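Long-range contacts in putative type VI secretion protein (Escherichia coli, PDB 6SKI), which probably hydrolyses phospholipids as a toxic effector of the type VI secretion system, in which the VgrG spike carries it: residues S77-L82 against I494-N499; R167-L172 against I221-R226; E237-G242 against V275-F280. One frame throughout, in Å; residues are numbered along the deposited sequence.

Contact 1 of 3, residues S77-L82 against I494-N499; sequences SCEDFL and IESDGN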
ATOM      1  N   SER A  77     -26.705  10.529 -18.646  1.00 59.05           N
ATOM      2  CA  SER A  77     -27.940  10.026 -18.063  1.00 59.05           C
ATOM      3  C   SER A  77     -27.669   9.114 -16.876  1.00 59.05           C
ATOM      4  O   SER A  77     -28.437   9.124 -15.913  1.00 59.05           O
ATOM      5  CB  SER A  77     -28.763   9.289 -19.118  1.00 59.05           C
ATOM      6  OG  SER A  77     -28.949  10.086 -20.272  1.00 59.05           O
ATOM      7  N   CYS A  78     -26.587   8.335 -16.919  1.00 58.41           N
ATOM      8  CA  CYS A  78     -26.200   7.530 -15.765  1.00 58.41           C
ATOM      9  C   CYS A  78     -25.837   8.414 -14.581  1.00 58.41           C
ATOM     10  O   CYS A  78     -26.238   8.141 -13.441  1.00 58.41           O
ATOM     11  CB  CYS A  78     -25.019   6.628 -16.122  1.00 58.41           C
ATOM     12  SG  CYS A  78     -25.386   5.271 -17.248  1.00 58.41           S
ATOM     13  N   GLU A  79     -25.072   9.477 -14.836  1.00 59.30           N
ATOM     14  CA  GLU A  79     -24.732  10.413 -13.768  1.00 59.30           C
ATOM     15  C   GLU A  79     -25.980  11.056 -13.179  1.00 59.30           C
ATOM     16  O   GLU A  79     -26.108  11.172 -11.955  1.00 59.30           O
ATOM     17  CB  GLU A  79     -23.779  11.485 -14.289  1.00 59.30           C
ATOM     18  CG  GLU A  79     -23.409  12.520 -13.246  1.00 59.30           C
ATOM     19  CD  GLU A  79     -22.055  13.142 -13.492  1.00 59.30           C
ATOM     20  OE1 GLU A  79     -21.041  12.548 -13.070  1.00 59.30           O
ATOM     21  OE2 GLU A  79     -22.003  14.227 -14.106  1.00 59.30           O
ATOM     22  N   ASP A  80     -26.911  11.479 -14.037  1.00 59.48           N
ATOM     23  CA  ASP A  80     -28.149  12.089 -13.564  1.00 59.48           C
ATOM     24  C   ASP A  80     -28.983  11.096 -12.762  1.00 59.48           C
ATOM     25  O   ASP A  80     -29.564  11.451 -11.731  1.00 59.48           O
ATOM     26  CB  ASP A  80     -28.944  12.618 -14.755  1.00 59.48           C
ATOM     27  CG  ASP A  80     -28.489  13.992 -15.193  1.00 59.48           C
ATOM     28  OD1 ASP A  80     -27.482  14.486 -14.647  1.00 59.48           O
ATOM     29  OD2 ASP A  80     -29.128  14.572 -16.095  1.00 59.48           O
ATOM     30  N   PHE A  81     -29.050   9.848 -13.228  1.00 55.98           N
ATOM     31  CA  PHE A  81     -29.757   8.795 -12.512  1.00 55.98           C
ATOM     32  C   PHE A  81     -29.195   8.628 -11.108  1.00 55.98           C
ATOM     33  O   PHE A  81     -29.939   8.643 -10.119  1.00 55.98           O
ATOM     34  CB  PHE A  81     -29.631   7.493 -13.305  1.00 55.98           C
ATOM     35  CG  PHE A  81     -30.637   6.440 -12.945  1.00 55.98           C
ATOM     36  CD1 PHE A  81     -31.565   6.643 -11.944  1.00 55.98           C
ATOM     37  CD2 PHE A  81     -30.639   5.232 -13.613  1.00 55.98           C
ATOM     38  CE1 PHE A  81     -32.478   5.664 -11.630  1.00 55.98           C
ATOM     39  CE2 PHE A  81     -31.547   4.254 -13.300  1.00 55.98           C
ATOM     40  CZ  PHE A  81     -32.464   4.468 -12.307  1.00 55.98           C
ATOM     41  N   LEU A  82     -27.873   8.496 -11.003  1.00 56.23           N
ATOM     42  CA  LEU A  82     -27.260   8.310  -9.694  1.00 56.23           C
ATOM     43  C   LEU A  82     -27.482   9.523  -8.804  1.00 56.23           C
ATOM     44  O   LEU A  82     -27.763   9.376  -7.611  1.00 56.23           O
ATOM     45  CB  LEU A  82     -25.769   8.021  -9.843  1.00 56.23           C
ATOM     46  CG  LEU A  82     -25.046   7.657  -8.547  1.00 56.23           C
ATOM     47  CD1 LEU A  82     -25.468   6.284  -8.058  1.00 56.23           C
ATOM     48  CD2 LEU A  82     -23.545   7.721  -8.753  1.00 56.23           C
ATOM     49  N   ILE A 494     -20.981   5.978 -11.886  1.00 52.53           N
ATOM     50  CA  ILE A 494     -20.185   6.670 -12.889  1.00 52.53           C
ATOM     51  C   ILE A 494     -19.556   7.897 -12.251  1.00 52.53           C
ATOM     52  O   ILE A 494     -20.145   8.533 -11.366  1.00 52.53           O
ATOM     53  CB  ILE A 494     -21.034   7.038 -14.122  1.00 52.53           C
ATOM     54  CG1 ILE A 494     -20.181   7.006 -15.387  1.00 52.53           C
ATOM     55  CG2 ILE A 494     -21.680   8.398 -13.970  1.00 52.53           C
ATOM     56  CD1 ILE A 494     -20.979   7.121 -16.651  1.00 52.53           C
ATOM     57  N   GLU A 495     -18.335   8.199 -12.665  1.00 54.03           N
ATOM     58  CA  GLU A 495     -17.628   9.403 -12.277  1.00 54.03           C
ATOM     59  C   GLU A 495     -17.202  10.132 -13.541  1.00 54.03           C
ATOM     60  O   GLU A 495     -17.191   9.566 -14.635  1.00 54.03           O
ATOM     61  CB  GLU A 495     -16.412   9.076 -11.403  1.00 54.03           C
ATOM     62  CG  GLU A 495     -16.768   8.530 -10.036  1.00 54.03           C
ATOM     63  CD  GLU A 495     -15.599   8.547  -9.076  1.00 54.03           C
ATOM     64  OE1 GLU A 495     -14.501   8.988  -9.476  1.00 54.03           O
ATOM     65  OE2 GLU A 495     -15.777   8.115  -7.919  1.00 54.03           O
ATOM     66  N   SER A 496     -16.852  11.401 -13.389  1.00 56.80           N
ATOM     67  CA  SER A 496     -16.462  12.215 -14.525  1.00 56.80           C
ATOM     68  C   SER A 496     -15.223  13.026 -14.186  1.00 56.80           C
ATOM     69  O   SER A 496     -14.940  13.324 -13.024  1.00 56.80           O
ATOM     70  CB  SER A 496     -17.594  13.149 -14.961  1.00 56.80           C
ATOM     71  OG  SER A 496     -17.875  14.104 -13.955  1.00 56.80           O
ATOM     72  N   ASP A 497     -14.483  13.369 -15.233  1.00 59.56           N
ATOM     73  CA  ASP A 497     -13.361  14.287 -15.130  1.00 59.56           C
ATOM     74  C   ASP A 497     -13.336  15.174 -16.363  1.00 59.56           C
ATOM     75  O   ASP A 497     -13.749  14.770 -17.450  1.00 59.56           O
ATOM     76  CB  ASP A 497     -12.026  13.551 -14.984  1.00 59.56           C
ATOM     77  CG  ASP A 497     -11.005  14.355 -14.208  1.00 59.56           C
ATOM     78  OD1 ASP A 497     -11.253  14.643 -13.019  1.00 59.56           O
ATOM     79  OD2 ASP A 497      -9.958  14.708 -14.786  1.00 59.56           O
ATOM     80  N   GLY A 498     -12.828  16.391 -16.189  1.00 61.32           N
ATOM     81  CA  GLY A 498     -12.705  17.327 -17.285  1.00 61.32           C
ATOM     82  C   GLY A 498     -11.312  17.454 -17.849  1.00 61.32           C
ATOM     83  O   GLY A 498     -11.061  18.376 -18.638  1.00 61.32           O
ATOM     84  N   ASN A 499     -10.392  16.567 -17.486  1.00 58.97           N
ATOM     85  CA  ASN A 499      -9.013  16.621 -17.938  1.00 58.97           C
ATOM     86  C   ASN A 499      -8.715  15.597 -19.021  1.00 58.97           C
ATOM     87  O   ASN A 499      -7.556  15.445 -19.412  1.00 58.97           O
ATOM     88  CB  ASN A 499      -8.071  16.417 -16.755  1.00 58.97           C
ATOM     89  CG  ASN A 499      -8.102  17.571 -15.785  1.00 58.97           C
ATOM     90  OD1 ASN A 499      -7.787  18.703 -16.143  1.00 58.97           O
ATOM     91  ND2 ASN A 499      -8.489  17.292 -14.548  1.00 58.97           N
TER
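Ile-494 packs against one face of helix 72-85, where it meets Cys-78, Glu-79 and Leu-82. The contact joins this helix to the start of strand 495-497, which pairs antiparallel with strand 521-523. Ile-494 precedes the strand, and its CA lies 6.0 Å from the CA of Glu-79.

The tight part is apolar and is built around the two ends of the Ile-494 side chain. Its CG2 methyl presses on the helix backbone, 3.7 Å from Glu-79 CA, and touches Glu-79 CB as well. Its other branch runs toward the preceding residue, and CD1 lies 4.1 Å from Cys-78 CB. Leu-82, about one turn further on, adds a looser touch, with CD2 4.4 Å from the carbonyl O of Ile-494. Phe-522 of strand 521-523 packs on both Ile-494 and Glu-79. Pro-335 and Phe-337 of strand 328-341 also pack on Cys-78.

The looser side is polar. Ser-496 is partly exposed here, though Glu-79 itself is buried. Glu-79 reaches it because its CG stands anti to the backbone N (chi1 178°), which carries the carboxylate toward the serine. OE1 comes 3.6 Å from Ser-496 OG, too far to count as a bond. The firm partner of this carboxylate is Lys-520, in a salt bridge to OE2. Lys-520 also touches Ser-496; its salt bridge probably helps to fix the carboxylate beside the serine.

Beyond Ser-496 the chain leaves the helix. Asp-497 still pairs through its backbone with Ala-521, and its side chain takes a bond from the loop that follows. Asn-499 ND2 donates to Asp-497 OD2 at 3.0 Å, on the syn side of the carboxylate and 29° out of its plane.

Contact 2 of 3, residues R167-L172 against I221-R226; sequences RITQAL and IAKGLR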
ATOM      1  N   ARG A 167      13.948   7.082   3.202  1.00 51.49           N
ATOM      2  CA  ARG A 167      13.361   7.029   4.533  1.00 51.49           C
ATOM      3  C   ARG A 167      14.120   6.068   5.444  1.00 51.49           C
ATOM      4  O   ARG A 167      14.173   6.273   6.661  1.00 51.49           O
ATOM      5  CB  ARG A 167      11.889   6.650   4.418  1.00 51.49           C
ATOM      6  CG  ARG A 167      11.003   7.746   3.876  1.00 51.49           C
ATOM      7  CD  ARG A 167      10.359   8.527   5.004  1.00 51.49           C
ATOM      8  NE  ARG A 167       9.859   9.821   4.555  1.00 51.49           N
ATOM      9  CZ  ARG A 167       8.593  10.061   4.232  1.00 51.49           C
ATOM     10  NH1 ARG A 167       7.691   9.092   4.310  1.00 51.49           N
ATOM     11  NH2 ARG A 167       8.227  11.271   3.831  1.00 51.49           N
ATOM     12  N   ILE A 168      14.716   5.018   4.876  1.00 49.57           N
ATOM     13  CA  ILE A 168      15.597   4.140   5.641  1.00 49.57           C
ATOM     14  C   ILE A 168      16.812   4.910   6.126  1.00 49.57           C
ATOM     15  O   ILE A 168      17.243   4.764   7.277  1.00 49.57           O
ATOM     16  CB  ILE A 168      16.017   2.930   4.789  1.00 49.57           C
ATOM     17  CG1 ILE A 168      14.905   1.890   4.731  1.00 49.57           C
ATOM     18  CG2 ILE A 168      17.291   2.303   5.329  1.00 49.57           C
ATOM     19  CD1 ILE A 168      15.044   0.944   3.569  1.00 49.57           C
ATOM     20  N   THR A 169      17.381   5.744   5.255  1.00 50.43           N
ATOM     21  CA  THR A 169      18.495   6.590   5.671  1.00 50.43           C
ATOM     22  C   THR A 169      18.079   7.498   6.821  1.00 50.43           C
ATOM     23  O   THR A 169      18.801   7.629   7.818  1.00 50.43           O
ATOM     24  CB  THR A 169      18.996   7.417   4.487  1.00 50.43           C
ATOM     25  OG1 THR A 169      19.796   6.595   3.633  1.00 50.43           O
ATOM     26  CG2 THR A 169      19.829   8.590   4.962  1.00 50.43           C
ATOM     27  N   GLN A 170      16.905   8.119   6.704  1.00 53.13           N
ATOM     28  CA  GLN A 170      16.438   9.018   7.757  1.00 53.13           C
ATOM     29  C   GLN A 170      16.218   8.278   9.074  1.00 53.13           C
ATOM     30  O   GLN A 170      16.589   8.774  10.146  1.00 53.13           O
ATOM     31  CB  GLN A 170      15.154   9.715   7.314  1.00 53.13           C
ATOM     32  CG  GLN A 170      14.479  10.508   8.411  1.00 53.13           C
ATOM     33  CD  GLN A 170      13.051  10.871   8.068  1.00 53.13           C
ATOM     34  OE1 GLN A 170      12.704  11.037   6.899  1.00 53.13           O
ATOM     35  NE2 GLN A 170      12.211  10.993   9.088  1.00 53.13           N
ATOM     36  N   ALA A 171      15.623   7.086   9.014  1.00 51.09           N
ATOM     37  CA  ALA A 171      15.349   6.328  10.230  1.00 51.09           C
ATOM     38  C   ALA A 171      16.635   5.855  10.888  1.00 51.09           C
ATOM     39  O   ALA A 171      16.744   5.855  12.119  1.00 51.09           O
ATOM     40  CB  ALA A 171      14.441   5.141   9.915  1.00 51.09           C
ATOM     41  N   LEU A 172      17.622   5.449  10.088  1.00 51.25           N
ATOM     42  CA  LEU A 172      18.910   5.057  10.648  1.00 51.25           C
ATOM     43  C   LEU A 172      19.613   6.245  11.287  1.00 51.25           C
ATOM     44  O   LEU A 172      20.234   6.111  12.351  1.00 51.25           O
ATOM     45  CB  LEU A 172      19.779   4.440   9.556  1.00 51.25           C
ATOM     46  CG  LEU A 172      19.605   2.942   9.352  1.00 51.25           C
ATOM     47  CD1 LEU A 172      20.564   2.443   8.304  1.00 51.25           C
ATOM     48  CD2 LEU A 172      19.827   2.221  10.654  1.00 51.25           C
ATOM     49  N   ILE A 221      21.935   2.497   3.830  1.00 50.30           N
ATOM     50  CA  ILE A 221      22.339   2.062   5.164  1.00 50.30           C
ATOM     51  C   ILE A 221      23.627   2.754   5.582  1.00 50.30           C
ATOM     52  O   ILE A 221      23.795   3.134   6.745  1.00 50.30           O
ATOM     53  CB  ILE A 221      22.476   0.530   5.219  1.00 50.30           C
ATOM     54  CG1 ILE A 221      21.166  -0.141   4.823  1.00 50.30           C
ATOM     55  CG2 ILE A 221      22.865   0.086   6.611  1.00 50.30           C
ATOM     56  CD1 ILE A 221      21.286  -1.631   4.639  1.00 50.30           C
ATOM     57  N   ALA A 222      24.556   2.934   4.641  1.00 52.45           N
ATOM     58  CA  ALA A 222      25.802   3.619   4.963  1.00 52.45           C
ATOM     59  C   ALA A 222      25.566   5.102   5.217  1.00 52.45           C
ATOM     60  O   ALA A 222      26.151   5.679   6.140  1.00 52.45           O
ATOM     61  CB  ALA A 222      26.814   3.419   3.837  1.00 52.45           C
ATOM     62  N   LYS A 223      24.711   5.736   4.415  1.00 51.84           N
ATOM     63  CA  LYS A 223      24.371   7.140   4.586  1.00 51.84           C
ATOM     64  C   LYS A 223      23.505   7.388   5.812  1.00 51.84           C
ATOM     65  O   LYS A 223      23.362   8.541   6.231  1.00 51.84           O
ATOM     66  CB  LYS A 223      23.669   7.643   3.321  1.00 51.84           C
ATOM     67  CG  LYS A 223      23.400   9.133   3.275  1.00 51.84           C
ATOM     68  CD  LYS A 223      22.748   9.530   1.967  1.00 51.84           C
ATOM     69  CE  LYS A 223      22.308  10.981   1.994  1.00 51.84           C
ATOM     70  NZ  LYS A 223      21.440  11.271   3.165  1.00 51.84           N
ATOM     71  N   GLY A 224      22.955   6.342   6.419  1.00 52.82           N
ATOM     72  CA  GLY A 224      22.197   6.508   7.641  1.00 52.82           C
ATOM     73  C   GLY A 224      23.059   6.209   8.845  1.00 52.82           C
ATOM     74  O   GLY A 224      22.974   6.889   9.870  1.00 52.82           O
ATOM     75  N   LEU A 225      23.907   5.191   8.725  1.00 55.38           N
ATOM     76  CA  LEU A 225      24.906   4.922   9.747  1.00 55.38           C
ATOM     77  C   LEU A 225      26.085   5.879   9.672  1.00 55.38           C
ATOM     78  O   LEU A 225      26.944   5.844  10.558  1.00 55.38           O
ATOM     79  CB  LEU A 225      25.403   3.482   9.629  1.00 55.38           C
ATOM     80  CG  LEU A 225      24.368   2.422  10.002  1.00 55.38           C
ATOM     81  CD1 LEU A 225      25.032   1.075  10.205  1.00 55.38           C
ATOM     82  CD2 LEU A 225      23.606   2.840  11.242  1.00 55.38           C
ATOM     83  N   ARG A 226      26.137   6.725   8.642  1.00 62.63           N
ATOM     84  CA  ARG A 226      27.197   7.717   8.474  1.00 62.63           C
ATOM     85  C   ARG A 226      28.572   7.058   8.423  1.00 62.63           C
ATOM     86  O   ARG A 226      29.529   7.522   9.044  1.00 62.63           O
ATOM     87  CB  ARG A 226      27.140   8.777   9.573  1.00 62.63           C
ATOM     88  CG  ARG A 226      26.120   9.867   9.315  1.00 62.63           C
ATOM     89  CD  ARG A 226      26.222  10.959  10.354  1.00 62.63           C
ATOM     90  NE  ARG A 226      26.599  10.427  11.659  1.00 62.63           N
ATOM     91  CZ  ARG A 226      27.228  11.128  12.595  1.00 62.63           C
ATOM     92  NH1 ARG A 226      27.532  10.565  13.755  1.00 62.63           N
ATOM     93  NH2 ARG A 226      27.555  12.392  12.369  1.00 62.63           N
TER
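Leu-172 and Thr-169 of helix 156-178 pack against Ile-221, Lys-223, Gly-224 and Leu-225 of helix 215-225. The two helices lie side by side on the central sheet of what is probably an alpha/beta hydrolase fold. Their segments run in the same general direction, at a signed crossing angle of -27°, and their axes come within 7.4 Å.

The close approach centres on the backbone of Gly-224, which has no side chain to hold the helices apart. Its CA sits 3.6 Å from the carbonyl O of Thr-169. The Leu-172 side chain begins beside it, with CB 3.7 Å from that CA.

The apolar contacts fan out from Leu-172. Its CD1 methyl meets the CG2 methyl of Ile-221 at 3.7 Å. The other methyl, CD2, meets CD2 of Leu-225 at 3.9 Å, where the two leucine side chains pass at a slant. Leu-172 and Ile-168 also rest on strand 22-43, and Ile-221 and Leu-225 on strand 184-195.

Thr-169 supplies the polar part. With chi1 at -77°, OG1 sits beside the backbone N and the CG2 methyl stands anti to it, 3.6 Å from Lys-223 NZ. OG1 donates to the carbonyl O of Ala-220 on the neighbouring helix.

The pairing therefore rests mainly on close fit: a glycine lets the backbones approach, apolar side chains of both helices rest on the sheet, and one threonine hydroxyl adds a polar tie.

Contact 3 of 3, residues E237-G242 against V275-F280; sequences EVRFLG and VAKKVF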
ATOM      1  N   GLU A 237      18.780  -8.017   5.024  1.00 48.32           N
ATOM      2  CA  GLU A 237      17.991  -9.223   4.838  1.00 48.32           C
ATOM      3  C   GLU A 237      16.562  -8.917   5.257  1.00 48.32           C
ATOM      4  O   GLU A 237      16.326  -8.050   6.097  1.00 48.32           O
ATOM      5  CB  GLU A 237      18.580 -10.385   5.649  1.00 48.32           C
ATOM      6  CG  GLU A 237      17.763 -11.655   5.657  1.00 48.32           C
ATOM      7  CD  GLU A 237      18.545 -12.839   6.177  1.00 48.32           C
ATOM      8  OE1 GLU A 237      19.732 -12.662   6.517  1.00 48.32           O
ATOM      9  OE2 GLU A 237      17.974 -13.947   6.248  1.00 48.32           O
ATOM     10  N   VAL A 238      15.603  -9.615   4.657  1.00 44.83           N
ATOM     11  CA  VAL A 238      14.193  -9.436   4.982  1.00 44.83           C
ATOM     12  C   VAL A 238      13.770 -10.565   5.908  1.00 44.83           C
ATOM     13  O   VAL A 238      13.931 -11.744   5.575  1.00 44.83           O
ATOM     14  CB  VAL A 238      13.317  -9.396   3.722  1.00 44.83           C
ATOM     15  CG1 VAL A 238      11.858  -9.259   4.107  1.00 44.83           C
ATOM     16  CG2 VAL A 238      13.725  -8.248   2.833  1.00 44.83           C
ATOM     17  N   ARG A 239      13.240 -10.207   7.077  1.00 42.61           N
ATOM     18  CA  ARG A 239      12.769 -11.204   8.031  1.00 42.61           C
ATOM     19  C   ARG A 239      11.325 -11.601   7.755  1.00 42.61           C
ATOM     20  O   ARG A 239      11.020 -12.782   7.570  1.00 42.61           O
ATOM     21  CB  ARG A 239      12.917 -10.679   9.460  1.00 42.61           C
ATOM     22  CG  ARG A 239      12.691 -11.738  10.519  1.00 42.61           C
ATOM     23  CD  ARG A 239      12.848 -11.180  11.916  1.00 42.61           C
ATOM     24  NE  ARG A 239      12.179  -9.897  12.081  1.00 42.61           N
ATOM     25  CZ  ARG A 239      12.165  -9.212  13.217  1.00 42.61           C
ATOM     26  NH1 ARG A 239      12.781  -9.692  14.285  1.00 42.61           N
ATOM     27  NH2 ARG A 239      11.533  -8.052  13.287  1.00 42.61           N
ATOM     28  N   PHE A 240      10.420 -10.626   7.731  1.00 41.56           N
ATOM     29  CA  PHE A 240       9.004 -10.880   7.513  1.00 41.56           C
ATOM     30  C   PHE A 240       8.478  -9.976   6.412  1.00 41.56           C
ATOM     31  O   PHE A 240       8.734  -8.769   6.419  1.00 41.56           O
ATOM     32  CB  PHE A 240       8.192 -10.664   8.790  1.00 41.56           C
ATOM     33  CG  PHE A 240       6.723 -10.921   8.619  1.00 41.56           C
ATOM     34  CD1 PHE A 240       6.250 -12.202   8.426  1.00 41.56           C
ATOM     35  CD2 PHE A 240       5.818  -9.879   8.642  1.00 41.56           C
ATOM     36  CE1 PHE A 240       4.908 -12.440   8.268  1.00 41.56           C
ATOM     37  CE2 PHE A 240       4.473 -10.115   8.483  1.00 41.56           C
ATOM     38  CZ  PHE A 240       4.020 -11.395   8.293  1.00 41.56           C
ATOM     39  N   LEU A 241       7.749 -10.564   5.470  1.00 41.33           N
ATOM     40  CA  LEU A 241       7.055  -9.832   4.418  1.00 41.33           C
ATOM     41  C   LEU A 241       5.559  -9.952   4.677  1.00 41.33           C
ATOM     42  O   LEU A 241       4.989 -11.040   4.557  1.00 41.33           O
ATOM     43  CB  LEU A 241       7.423 -10.377   3.042  1.00 41.33           C
ATOM     44  CG  LEU A 241       7.004  -9.562   1.820  1.00 41.33           C
ATOM     45  CD1 LEU A 241       7.574  -8.171   1.888  1.00 41.33           C
ATOM     46  CD2 LEU A 241       7.453 -10.256   0.553  1.00 41.33           C
ATOM     47  N   GLY A 242       4.928  -8.839   5.035  1.00 41.52           N
ATOM     48  CA  GLY A 242       3.507  -8.848   5.309  1.00 41.52           C
ATOM     49  C   GLY A 242       2.718  -8.085   4.271  1.00 41.52           C
ATOM     50  O   GLY A 242       2.836  -6.863   4.167  1.00 41.52           O
ATOM     51  N   VAL A 275      13.437 -14.854  -0.582  1.00 48.54           N
ATOM     52  CA  VAL A 275      13.116 -13.433  -0.562  1.00 48.54           C
ATOM     53  C   VAL A 275      12.950 -12.943   0.868  1.00 48.54           C
ATOM     54  O   VAL A 275      13.176 -11.764   1.157  1.00 48.54           O
ATOM     55  CB  VAL A 275      11.862 -13.159  -1.412  1.00 48.54           C
ATOM     56  CG1 VAL A 275      10.605 -13.620  -0.695  1.00 48.54           C
ATOM     57  CG2 VAL A 275      11.774 -11.692  -1.769  1.00 48.54           C
ATOM     58  N   ALA A 276      12.570 -13.832   1.780  1.00 45.54           N
ATOM     59  CA  ALA A 276      12.362 -13.493   3.179  1.00 45.54           C
ATOM     60  C   ALA A 276      12.308 -14.788   3.969  1.00 45.54           C
ATOM     61  O   ALA A 276      12.154 -15.874   3.407  1.00 45.54           O
ATOM     62  CB  ALA A 276      11.085 -12.676   3.382  1.00 45.54           C
ATOM     63  N   LYS A 277      12.440 -14.662   5.286  1.00 45.18           N
ATOM     64  CA  LYS A 277      12.381 -15.847   6.132  1.00 45.18           C
ATOM     65  C   LYS A 277      10.943 -16.304   6.331  1.00 45.18           C
ATOM     66  O   LYS A 277      10.654 -17.504   6.289  1.00 45.18           O
ATOM     67  CB  LYS A 277      13.071 -15.572   7.467  1.00 45.18           C
ATOM     68  CG  LYS A 277      14.499 -15.081   7.295  1.00 45.18           C
ATOM     69  CD  LYS A 277      15.282 -15.118   8.592  1.00 45.18           C
ATOM     70  CE  LYS A 277      15.292 -13.763   9.276  1.00 45.18           C
ATOM     71  NZ  LYS A 277      16.299 -12.839   8.684  1.00 45.18           N
ATOM     72  N   LYS A 278      10.027 -15.363   6.536  1.00 42.19           N
ATOM     73  CA  LYS A 278       8.603 -15.651   6.612  1.00 42.19           C
ATOM     74  C   LYS A 278       7.850 -14.640   5.763  1.00 42.19           C
ATOM     75  O   LYS A 278       8.139 -13.442   5.809  1.00 42.19           O
ATOM     76  CB  LYS A 278       8.094 -15.602   8.053  1.00 42.19           C
ATOM     77  CG  LYS A 278       8.772 -16.579   8.994  1.00 42.19           C
ATOM     78  CD  LYS A 278       8.477 -18.012   8.612  1.00 42.19           C
ATOM     79  CE  LYS A 278       8.610 -18.934   9.805  1.00 42.19           C
ATOM     80  NZ  LYS A 278       8.062 -18.308  11.038  1.00 42.19           N
ATOM     81  N   VAL A 279       6.895 -15.126   4.977  1.00 42.90           N
ATOM     82  CA  VAL A 279       6.037 -14.282   4.156  1.00 42.90           C
ATOM     83  C   VAL A 279       4.594 -14.667   4.439  1.00 42.90           C
ATOM     84  O   VAL A 279       4.270 -15.857   4.508  1.00 42.90           O
ATOM     85  CB  VAL A 279       6.351 -14.424   2.654  1.00 42.90           C
ATOM     86  CG1 VAL A 279       5.425 -13.554   1.830  1.00 42.90           C
ATOM     87  CG2 VAL A 279       7.798 -14.071   2.375  1.00 42.90           C
ATOM     88  N   PHE A 280       3.736 -13.668   4.622  1.00 43.88           N
ATOM     89  CA  PHE A 280       2.317 -13.899   4.848  1.00 43.88           C
ATOM     90  C   PHE A 280       1.509 -12.877   4.070  1.00 43.88           C
ATOM     91  O   PHE A 280       1.788 -11.678   4.144  1.00 43.88           O
ATOM     92  CB  PHE A 280       1.969 -13.808   6.333  1.00 43.88           C
ATOM     93  CG  PHE A 280       0.549 -14.172   6.646  1.00 43.88           C
ATOM     94  CD1 PHE A 280       0.104 -15.469   6.494  1.00 43.88           C
ATOM     95  CD2 PHE A 280      -0.344 -13.213   7.082  1.00 43.88           C
ATOM     96  CE1 PHE A 280      -1.197 -15.801   6.780  1.00 43.88           C
ATOM     97  CE2 PHE A 280      -1.643 -13.544   7.372  1.00 43.88           C
ATOM     98  CZ  PHE A 280      -2.071 -14.840   7.217  1.00 43.88           C
TER
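Two neighbouring parallel strands of the central sheet meet here, 237-243 and 278-284, in what is probably an alpha/beta hydrolase fold. Phe-240, Leu-241 and Gly-242 pair with Lys-278, Val-279 and Phe-280.

Three backbone bonds form the regular ladder. Lys-278 N donates to Arg-239 O at 3.0 Å, Leu-241 N to Lys-278 O at 2.9 Å, and Phe-280 N to Leu-241 O at 2.9 Å. Upstream, both chains kink at Arg-239 and Lys-277 (psi -56° and -41°). There Lys-277 N bonds to Val-238 O at 3.3 Å and only weakly to Arg-239 O.

Lys-277 bends back over the aliphatic part of Arg-239. Its NZ forms a salt bridge with Glu-237 OE2 at 3.2 Å, the hydrogen bond within it being weak. The guanidinium of Arg-239 is held by Asp-192 instead.

On one face, Leu-241 CB packs beside Val-279 CG2 at 3.8 Å, and helix 198-211 covers Leu-241. On the other, under helix 416-431, Phe-240 and Phe-280 lie side by side and point the same way. The Phe-240 ring puts CZ 3.7 Å from Phe-280 CB, while Lys-278 CB lies in the ring plane at its edge, 3.9 Å from CD1.

Contacts 2 and 3 are neighbours in one layered body. Their centres are about 21 Å apart and their nearest atoms about 7 Å. Strand 184-195 joins them: the helices of contact 2 rest on it, and strand 237-243 of contact 3 pairs with it. Ser-197, His-310 and Asp-245 have the geometry of a Ser-His-Asp triad and probably form the active site. Ser-197 follows strand 184-195 and Asp-245 follows strand 237-243. Contact 1 lies on the other side of the chain's centre, with its centre about 47 Å from that of contact 2 and 43 Å from that of contact 3. Its segments bracket both in sequence.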